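Local coordinates for putative phosphomannomutase (Thermus thermophilus, PDB 1TUO), which probably acts as a magnesium-dependent phosphosugar mutase of the phosphohexose mutase family, possibly on pentose phosphates, at residues Leu173-Gly187 and Ile204-His218. Residues are numbered along the deposited sequence; the frame is centred on the assembly and turned at random.
Sequences LSGFSGVLYHDSMGG and IPVRPIREEPHPLFH
Strands 180-183 and 206-209 pair in parallel, L180 beside V206 and D183 beside I209, their short axes 24° apart; L180 N to P205 O (3.0 Å) opens a run of backbone hydrogen bonds that S184 N to I209 O closes. On the face bearing Y181 and R207, the extended arginine runs alongside the phenol, guanidinium plane 85° from the ring. V179 CG2 lies over one guanidinium face, 3.6 Å from R207 NE, and R207 NH1 makes only a weak bond to Y181 OH, which also bonds E239. Farther along this face, I209 CG2 packs 3.7 Å from D183 CG. D183 turns CG away from its backbone N (chi1 177°), which sets the carboxylate before R210. The arginine chain folds at its CG-CD bond and offers NE and NH2 side-on in a salt bridge, R210 NH2 meeting the syn lone pair of D183 OD1 at 2.7 Å. R210 NE reaches D183 OD2 at 3.0 Å. From the other face of the carboxylate M185 N also bonds OD2, an Asx turn, and T232 holds OD1; an alanine in place of D183 would probably leave the R210 guanidinium without its counter-charge and the turn at M185 without its side-chain acceptor. Past the strands, G186 N bonds R210 O and G186 O takes H214 N at 3.1 Å. The H218 ring edge lies against G186 CA (CD2 at 3.5 Å), where a side chain would clash. The two strands form a beta-alpha-beta unit of alpha/beta/alpha domain II: connecting helix 192-199 packs on H182 and V206, strand 244-248 flanks 180-183 across from the edge strand 206-209, and helix 348-362 meets L173 and F176.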
ATOM      1  N   LEU A 173     -10.107 -16.637  13.373  1.00 30.75           N
ATOM      2  CA  LEU A 173      -8.724 -16.833  12.947  1.00 31.09           C
ATOM      3  C   LEU A 173      -8.100 -18.127  13.457  1.00 31.37           C
ATOM      4  O   LEU A 173      -7.349 -18.785  12.738  1.00 30.76           O
ATOM      5  CB  LEU A 173      -7.857 -15.657  13.403  1.00 31.54           C
ATOM      6  CG  LEU A 173      -7.799 -14.430  12.497  1.00 32.39           C
ATOM      7  CD1 LEU A 173      -7.055 -13.307  13.208  1.00 31.57           C
ATOM      8  CD2 LEU A 173      -7.103 -14.802  11.192  1.00 30.89           C
ATOM      9  N   SER A 174      -8.402 -18.482  14.702  1.00 32.04           N
ATOM     10  CA  SER A 174      -7.849 -19.693  15.301  1.00 32.52           C
ATOM     11  C   SER A 174      -8.245 -20.935  14.511  1.00 32.53           C
ATOM     12  O   SER A 174      -7.610 -21.982  14.627  1.00 33.66           O
ATOM     13  CB  SER A 174      -8.326 -19.831  16.750  1.00 32.09           C
ATOM     14  OG  SER A 174      -9.723 -20.058  16.805  1.00 34.12           O
ATOM     15  N   GLY A 175      -9.291 -20.809  13.700  1.00 33.17           N
ATOM     16  CA  GLY A 175      -9.755 -21.933  12.908  1.00 32.32           C
ATOM     17  C   GLY A 175      -8.946 -22.219  11.655  1.00 33.13           C
ATOM     18  O   GLY A 175      -9.123 -23.271  11.039  1.00 33.33           O
ATOM     19  N   PHE A 176      -8.062 -21.300  11.267  1.00 32.05           N
ATOM     20  CA  PHE A 176      -7.252 -21.506  10.069  1.00 30.57           C
ATOM     21  C   PHE A 176      -6.546 -22.851  10.172  1.00 31.02           C
ATOM     22  O   PHE A 176      -5.869 -23.131  11.161  1.00 31.34           O
ATOM     23  CB  PHE A 176      -6.219 -20.385   9.902  1.00 30.30           C
ATOM     24  CG  PHE A 176      -5.410 -20.495   8.638  1.00 28.98           C
ATOM     25  CD1 PHE A 176      -6.033 -20.455   7.392  1.00 28.80           C
ATOM     26  CD2 PHE A 176      -4.029 -20.656   8.691  1.00 28.43           C
ATOM     27  CE1 PHE A 176      -5.290 -20.577   6.215  1.00 26.77           C
ATOM     28  CE2 PHE A 176      -3.276 -20.779   7.518  1.00 26.43           C
ATOM     29  CZ  PHE A 176      -3.912 -20.740   6.280  1.00 28.30           C
ATOM     30  N   SER A 177      -6.697 -23.677   9.140  1.00 31.41           N
ATOM     31  CA  SER A 177      -6.112 -25.013   9.134  1.00 31.83           C
ATOM     32  C   SER A 177      -4.882 -25.198   8.253  1.00 32.11           C
ATOM     33  O   SER A 177      -4.400 -26.318   8.082  1.00 32.95           O
ATOM     34  CB  SER A 177      -7.184 -26.029   8.725  1.00 32.07           C
ATOM     35  OG  SER A 177      -7.755 -25.690   7.471  1.00 32.79           O
ATOM     36  N   GLY A 178      -4.364 -24.111   7.695  1.00 31.42           N
ATOM     37  CA  GLY A 178      -3.193 -24.237   6.848  1.00 30.84           C
ATOM     38  C   GLY A 178      -1.950 -23.592   7.426  1.00 29.90           C
ATOM     39  O   GLY A 178      -1.816 -23.425   8.642  1.00 30.14           O
ATOM     40  N   VAL A 179      -1.034 -23.234   6.538  1.00 29.10           N
ATOM     41  CA  VAL A 179       0.205 -22.579   6.919  1.00 29.35           C
ATOM     42  C   VAL A 179       0.270 -21.276   6.140  1.00 27.61           C
ATOM     43  O   VAL A 179      -0.127 -21.225   4.977  1.00 27.29           O
ATOM     44  CB  VAL A 179       1.437 -23.434   6.554  1.00 30.77           C
ATOM     45  CG1 VAL A 179       1.383 -23.819   5.092  1.00 33.30           C
ATOM     46  CG2 VAL A 179       2.711 -22.659   6.831  1.00 31.63           C
ATOM     47  N   LEU A 180       0.747 -20.220   6.786  1.00 26.24           N
ATOM     48  CA  LEU A 180       0.868 -18.941   6.109  1.00 24.34           C
ATOM     49  C   LEU A 180       2.335 -18.666   5.803  1.00 23.44           C
ATOM     50  O   LEU A 180       3.177 -18.661   6.699  1.00 23.63           O
ATOM     51  CB  LEU A 180       0.304 -17.809   6.975  1.00 24.01           C
ATOM     52  CG  LEU A 180       0.406 -16.398   6.373  1.00 23.43           C
ATOM     53  CD1 LEU A 180      -0.417 -16.311   5.099  1.00 24.11           C
ATOM     54  CD2 LEU A 180      -0.076 -15.368   7.381  1.00 25.73           C
ATOM     55  N   TYR A 181       2.640 -18.473   4.526  1.00 22.39           N
ATOM     56  CA  TYR A 181       3.997 -18.155   4.125  1.00 21.57           C
ATOM     57  C   TYR A 181       4.033 -16.639   4.036  1.00 21.78           C
ATOM     58  O   TYR A 181       3.101 -16.025   3.505  1.00 21.12           O
ATOM     59  CB  TYR A 181       4.330 -18.764   2.759  1.00 22.13           C
ATOM     60  CG  TYR A 181       4.484 -20.268   2.779  1.00 23.60           C
ATOM     61  CD1 TYR A 181       3.372 -21.105   2.737  1.00 25.33           C
ATOM     62  CD2 TYR A 181       5.747 -20.852   2.858  1.00 25.46           C
ATOM     63  CE1 TYR A 181       3.515 -22.495   2.772  1.00 25.54           C
ATOM     64  CE2 TYR A 181       5.904 -22.239   2.895  1.00 25.93           C
ATOM     65  CZ  TYR A 181       4.783 -23.053   2.850  1.00 27.16           C
ATOM     66  OH  TYR A 181       4.933 -24.426   2.877  1.00 27.69           O
ATOM     67  N   HIS A 182       5.083 -16.040   4.590  1.00 19.77           N
ATOM     68  CA  HIS A 182       5.227 -14.593   4.551  1.00 18.74           C
ATOM     69  C   HIS A 182       6.558 -14.206   3.939  1.00 19.25           C
ATOM     70  O   HIS A 182       7.609 -14.336   4.572  1.00 17.73           O
ATOM     71  CB  HIS A 182       5.142 -13.978   5.949  1.00 18.44           C
ATOM     72  CG  HIS A 182       5.308 -12.488   5.955  1.00 19.22           C
ATOM     73  ND1 HIS A 182       5.607 -11.773   7.095  1.00 19.09           N
ATOM     74  CD2 HIS A 182       5.214 -11.578   4.955  1.00 19.25           C
ATOM     75  CE1 HIS A 182       5.691 -10.488   6.797  1.00 17.47           C
ATOM     76  NE2 HIS A 182       5.456 -10.343   5.505  1.00 19.74           N
ATOM     77  N   ASP A 183       6.488 -13.730   2.702  1.00 18.38           N
ATOM     78  CA  ASP A 183       7.644 -13.265   1.955  1.00 18.84           C
ATOM     79  C   ASP A 183       7.727 -11.776   2.286  1.00 19.84           C
ATOM     80  O   ASP A 183       6.850 -11.002   1.895  1.00 18.70           O
ATOM     81  CB  ASP A 183       7.380 -13.481   0.465  1.00 20.49           C
ATOM     82  CG  ASP A 183       8.491 -12.969  -0.423  1.00 20.28           C
ATOM     83  OD1 ASP A 183       8.339 -13.122  -1.653  1.00 20.73           O
ATOM     84  OD2 ASP A 183       9.500 -12.425   0.085  1.00 18.66           O
ATOM     85  N   SER A 184       8.755 -11.391   3.040  1.00 19.01           N
ATOM     86  CA  SER A 184       8.946  -9.995   3.430  1.00 21.18           C
ATOM     87  C   SER A 184       9.738  -9.213   2.388  1.00 19.26           C
ATOM     88  O   SER A 184       9.837  -7.989   2.466  1.00 18.62           O
ATOM     89  CB  SER A 184       9.659  -9.918   4.785  1.00 22.35           C
ATOM     90  OG  SER A 184       8.804 -10.348   5.829  1.00 29.27           O
ATOM     91  N   MET A 185      10.287  -9.932   1.413  1.00 19.57           N
ATOM     92  CA  MET A 185      11.069  -9.341   0.327  1.00 19.92           C
ATOM     93  C   MET A 185      12.264  -8.526   0.823  1.00 19.92           C
ATOM     94  O   MET A 185      12.772  -7.667   0.104  1.00 20.04           O
ATOM     95  CB  MET A 185      10.169  -8.460  -0.559  1.00 19.43           C
ATOM     96  CG  MET A 185       8.929  -9.170  -1.101  1.00 19.77           C
ATOM     97  SD  MET A 185       7.979  -8.192  -2.298  1.00 18.27           S
ATOM     98  CE  MET A 185       8.811  -8.658  -3.856  1.00 20.75           C
ATOM     99  N   GLY A 186      12.718  -8.820   2.039  1.00 20.02           N
ATOM    100  CA  GLY A 186      13.837  -8.098   2.624  1.00 18.54           C
ATOM    101  C   GLY A 186      13.391  -6.736   3.120  1.00 19.04           C
ATOM    102  O   GLY A 186      14.213  -5.884   3.486  1.00 17.22           O
ATOM    103  N   GLY A 187      12.074  -6.549   3.136  1.00 17.56           N
ATOM    104  CA  GLY A 187      11.483  -5.291   3.559  1.00 18.23           C
ATOM    105  C   GLY A 187      11.089  -5.220   5.021  1.00 17.64           C
ATOM    106  O   GLY A 187      11.323  -6.144   5.800  1.00 18.35           O
ATOM    107  N   ILE A 204      -0.965 -20.188  14.883  1.00 31.66           N
ATOM    108  CA  ILE A 204      -1.039 -20.349  13.439  1.00 30.04           C
ATOM    109  C   ILE A 204       0.406 -20.319  12.954  1.00 28.61           C
ATOM    110  O   ILE A 204       1.140 -19.369  13.225  1.00 27.95           O
ATOM    111  CB  ILE A 204      -1.829 -19.204  12.778  1.00 29.94           C
ATOM    112  CG1 ILE A 204      -3.291 -19.253  13.232  1.00 30.96           C
ATOM    113  CG2 ILE A 204      -1.729 -19.313  11.256  1.00 28.43           C
ATOM    114  CD1 ILE A 204      -4.167 -18.162  12.637  1.00 30.45           C
ATOM    115  N   PRO A 205       0.840 -21.365  12.243  1.00 28.06           N
ATOM    116  CA  PRO A 205       2.220 -21.397  11.755  1.00 27.44           C
ATOM    117  C   PRO A 205       2.517 -20.432  10.608  1.00 26.43           C
ATOM    118  O   PRO A 205       1.785 -20.377   9.625  1.00 25.87           O
ATOM    119  CB  PRO A 205       2.402 -22.858  11.349  1.00 28.86           C
ATOM    120  CG  PRO A 205       1.035 -23.234  10.874  1.00 30.51           C
ATOM    121  CD  PRO A 205       0.145 -22.627  11.936  1.00 29.09           C
ATOM    122  N   VAL A 206       3.594 -19.670  10.749  1.00 25.70           N
ATOM    123  CA  VAL A 206       4.006 -18.736   9.713  1.00 25.88           C
ATOM    124  C   VAL A 206       5.412 -19.097   9.284  1.00 26.49           C
ATOM    125  O   VAL A 206       6.341 -19.098  10.097  1.00 27.98           O
ATOM    126  CB  VAL A 206       3.986 -17.272  10.213  1.00 26.70           C
ATOM    127  CG1 VAL A 206       4.679 -16.362   9.201  1.00 25.45           C
ATOM    128  CG2 VAL A 206       2.549 -16.816  10.414  1.00 26.15           C
ATOM    129  N   ARG A 207       5.560 -19.436   8.008  1.00 25.45           N
ATOM    130  CA  ARG A 207       6.858 -19.794   7.469  1.00 25.90           C
ATOM    131  C   ARG A 207       7.380 -18.599   6.683  1.00 25.14           C
ATOM    132  O   ARG A 207       6.813 -18.215   5.665  1.00 24.12           O
ATOM    133  CB  ARG A 207       6.733 -21.038   6.588  1.00 27.70           C
ATOM    134  CG  ARG A 207       6.293 -22.263   7.386  1.00 29.08           C
ATOM    135  CD  ARG A 207       6.125 -23.497   6.513  1.00 31.59           C
ATOM    136  NE  ARG A 207       5.649 -24.647   7.284  1.00 33.14           N
ATOM    137  CZ  ARG A 207       5.345 -25.828   6.752  1.00 34.44           C
ATOM    138  NH1 ARG A 207       5.471 -26.018   5.444  1.00 34.24           N
ATOM    139  NH2 ARG A 207       4.901 -26.815   7.522  1.00 33.37           N
ATOM    140  N   PRO A 208       8.475 -17.997   7.163  1.00 26.18           N
ATOM    141  CA  PRO A 208       9.101 -16.831   6.538  1.00 25.87           C
ATOM    142  C   PRO A 208       9.870 -17.111   5.258  1.00 25.88           C
ATOM    143  O   PRO A 208      10.456 -18.181   5.077  1.00 26.37           O
ATOM    144  CB  PRO A 208      10.016 -16.319   7.639  1.00 26.89           C
ATOM    145  CG  PRO A 208      10.534 -17.602   8.210  1.00 29.29           C
ATOM    146  CD  PRO A 208       9.261 -18.444   8.328  1.00 26.98           C
ATOM    147  N   ILE A 209       9.849 -16.119   4.376  1.00 23.78           N
ATOM    148  CA  ILE A 209      10.558 -16.152   3.106  1.00 23.15           C
ATOM    149  C   ILE A 209      11.200 -14.771   2.988  1.00 22.08           C
ATOM    150  O   ILE A 209      10.524 -13.753   3.169  1.00 20.34           O
ATOM    151  CB  ILE A 209       9.596 -16.385   1.919  1.00 23.06           C
ATOM    152  CG1 ILE A 209       9.122 -17.842   1.913  1.00 24.01           C
ATOM    153  CG2 ILE A 209      10.290 -16.054   0.611  1.00 22.98           C
ATOM    154  CD1 ILE A 209       8.113 -18.161   0.824  1.00 21.82           C
ATOM    155  N   ARG A 210      12.500 -14.740   2.712  1.00 22.60           N
ATOM    156  CA  ARG A 210      13.236 -13.482   2.584  1.00 23.39           C
ATOM    157  C   ARG A 210      12.957 -12.540   3.762  1.00 24.14           C
ATOM    158  O   ARG A 210      12.717 -11.340   3.586  1.00 22.98           O
ATOM    159  CB  ARG A 210      12.891 -12.814   1.245  1.00 24.21           C
ATOM    160  CG  ARG A 210      13.385 -13.626   0.047  1.00 24.81           C
ATOM    161  CD  ARG A 210      13.278 -12.904  -1.298  1.00 23.91           C
ATOM    162  NE  ARG A 210      11.900 -12.707  -1.741  1.00 21.62           N
ATOM    163  CZ  ARG A 210      11.549 -12.510  -3.008  1.00 22.30           C
ATOM    164  NH1 ARG A 210      12.477 -12.482  -3.960  1.00 22.03           N
ATOM    165  NH2 ARG A 210      10.274 -12.354  -3.331  1.00 20.36           N
ATOM    166  N   GLU A 211      13.010 -13.092   4.972  1.00 24.37           N
ATOM    167  CA  GLU A 211      12.740 -12.314   6.174  1.00 25.39           C
ATOM    168  C   GLU A 211      13.869 -11.391   6.599  1.00 25.18           C
ATOM    169  O   GLU A 211      13.630 -10.378   7.251  1.00 25.63           O
ATOM    170  CB  GLU A 211      12.386 -13.242   7.341  1.00 28.39           C
ATOM    171  CG  GLU A 211      13.382 -14.363   7.580  1.00 34.00           C
ATOM    172  CD  GLU A 211      13.068 -15.156   8.838  1.00 37.74           C
ATOM    173  OE1 GLU A 211      13.527 -16.315   8.938  1.00 40.99           O
ATOM    174  OE2 GLU A 211      12.372 -14.616   9.728  1.00 38.81           O
ATOM    175  N   GLU A 212      15.097 -11.737   6.236  1.00 26.12           N
ATOM    176  CA  GLU A 212      16.249 -10.923   6.605  1.00 27.53           C
ATOM    177  C   GLU A 212      16.226  -9.561   5.914  1.00 25.70           C
ATOM    178  O   GLU A 212      16.107  -9.484   4.696  1.00 24.71           O
ATOM    179  CB  GLU A 212      17.539 -11.664   6.244  1.00 31.34           C
ATOM    180  CG  GLU A 212      18.812 -10.870   6.463  1.00 38.09           C
ATOM    181  CD  GLU A 212      20.055 -11.684   6.152  1.00 41.87           C
ATOM    182  OE1 GLU A 212      20.323 -12.654   6.895  1.00 44.26           O
ATOM    183  OE2 GLU A 212      20.758 -11.362   5.167  1.00 43.47           O
ATOM    184  N   PRO A 213      16.326  -8.467   6.691  1.00 26.01           N
ATOM    185  CA  PRO A 213      16.318  -7.123   6.097  1.00 25.20           C
ATOM    186  C   PRO A 213      17.494  -7.019   5.131  1.00 25.41           C
ATOM    187  O   PRO A 213      18.596  -7.483   5.440  1.00 26.54           O
ATOM    188  CB  PRO A 213      16.481  -6.207   7.310  1.00 25.90           C
ATOM    189  CG  PRO A 213      15.830  -7.002   8.420  1.00 28.34           C
ATOM    190  CD  PRO A 213      16.362  -8.391   8.162  1.00 26.83           C
ATOM    191  N   HIS A 214      17.264  -6.410   3.971  1.00 23.33           N
ATOM    192  CA  HIS A 214      18.308  -6.291   2.958  1.00 24.12           C
ATOM    193  C   HIS A 214      18.056  -5.057   2.091  1.00 23.14           C
ATOM    194  O   HIS A 214      17.008  -4.941   1.460  1.00 23.36           O
ATOM    195  CB  HIS A 214      18.291  -7.552   2.088  1.00 25.25           C
ATOM    196  CG  HIS A 214      19.536  -7.757   1.284  1.00 28.10           C
ATOM    197  ND1 HIS A 214      19.999  -6.829   0.377  1.00 28.27           N
ATOM    198  CD2 HIS A 214      20.406  -8.795   1.241  1.00 29.74           C
ATOM    199  CE1 HIS A 214      21.100  -7.287  -0.194  1.00 31.36           C
ATOM    200  NE2 HIS A 214      21.368  -8.478   0.312  1.00 29.50           N
ATOM    201  N   PRO A 215      19.021  -4.120   2.043  1.00 22.62           N
ATOM    202  CA  PRO A 215      18.847  -2.908   1.235  1.00 22.39           C
ATOM    203  C   PRO A 215      18.696  -3.141  -0.264  1.00 22.47           C
ATOM    204  O   PRO A 215      18.259  -2.246  -0.988  1.00 22.72           O
ATOM    205  CB  PRO A 215      20.078  -2.067   1.589  1.00 22.52           C
ATOM    206  CG  PRO A 215      21.092  -3.084   1.978  1.00 22.72           C
ATOM    207  CD  PRO A 215      20.290  -4.073   2.790  1.00 21.94           C
ATOM    208  N   LEU A 216      19.057  -4.333  -0.733  1.00 21.51           N
ATOM    209  CA  LEU A 216      18.907  -4.652  -2.146  1.00 23.18           C
ATOM    210  C   LEU A 216      17.734  -5.617  -2.316  1.00 22.24           C
ATOM    211  O   LEU A 216      17.477  -6.124  -3.409  1.00 22.99           O
ATOM    212  CB  LEU A 216      20.190  -5.271  -2.706  1.00 24.52           C
ATOM    213  CG  LEU A 216      21.385  -4.315  -2.830  1.00 26.93           C
ATOM    214  CD1 LEU A 216      22.573  -5.067  -3.409  1.00 27.17           C
ATOM    215  CD2 LEU A 216      21.024  -3.137  -3.723  1.00 28.81           C
ATOM    216  N   PHE A 217      17.029  -5.851  -1.212  1.00 22.29           N
ATOM    217  CA  PHE A 217      15.850  -6.715  -1.166  1.00 21.57           C
ATOM    218  C   PHE A 217      16.087  -8.079  -1.830  1.00 23.72           C
ATOM    219  O   PHE A 217      15.285  -8.574  -2.609  1.00 23.71           O
ATOM    220  CB  PHE A 217      14.687  -5.994  -1.853  1.00 21.47           C
ATOM    221  CG  PHE A 217      14.413  -4.674  -1.182  1.00 19.12           C
ATOM    222  CD1 PHE A 217      14.999  -3.516  -1.675  1.00 18.38           C
ATOM    223  CD2 PHE A 217      13.586  -4.622  -0.069  1.00 20.24           C
ATOM    224  CE1 PHE A 217      14.762  -2.300  -1.047  1.00 21.22           C
ATOM    225  CE2 PHE A 217      13.353  -3.396   0.554  1.00 20.54           C
ATOM    226  CZ  PHE A 217      13.936  -2.233   0.070  1.00 19.88           C
ATOM    227  N   HIS A 218      17.252  -8.673  -1.515  1.00 24.04           N
ATOM    228  CA  HIS A 218      17.575 -10.014  -2.027  1.00 25.16           C
ATOM    229  C   HIS A 218      17.575 -10.122  -3.562  1.00 24.27           C
ATOM    230  O   HIS A 218      17.315 -11.178  -4.129  1.00 26.48           O
ATOM    231  CB  HIS A 218      16.592 -11.031  -1.435  1.00 25.95           C
ATOM    232  CG  HIS A 218      16.692 -11.047   0.070  1.00 28.72           C
ATOM    233  ND1 HIS A 218      17.677 -11.688   0.749  1.00 31.18           N
ATOM    234  CD2 HIS A 218      15.832 -10.447   0.994  1.00 29.89           C
ATOM    235  CE1 HIS A 218      17.420 -11.463   2.054  1.00 31.03           C
ATOM    236  NE2 HIS A 218      16.323 -10.723   2.229  1.00 29.65           N
TER
HETATM  237  O   HOH W   1      13.324  -7.564   6.732  1.00 30.61           O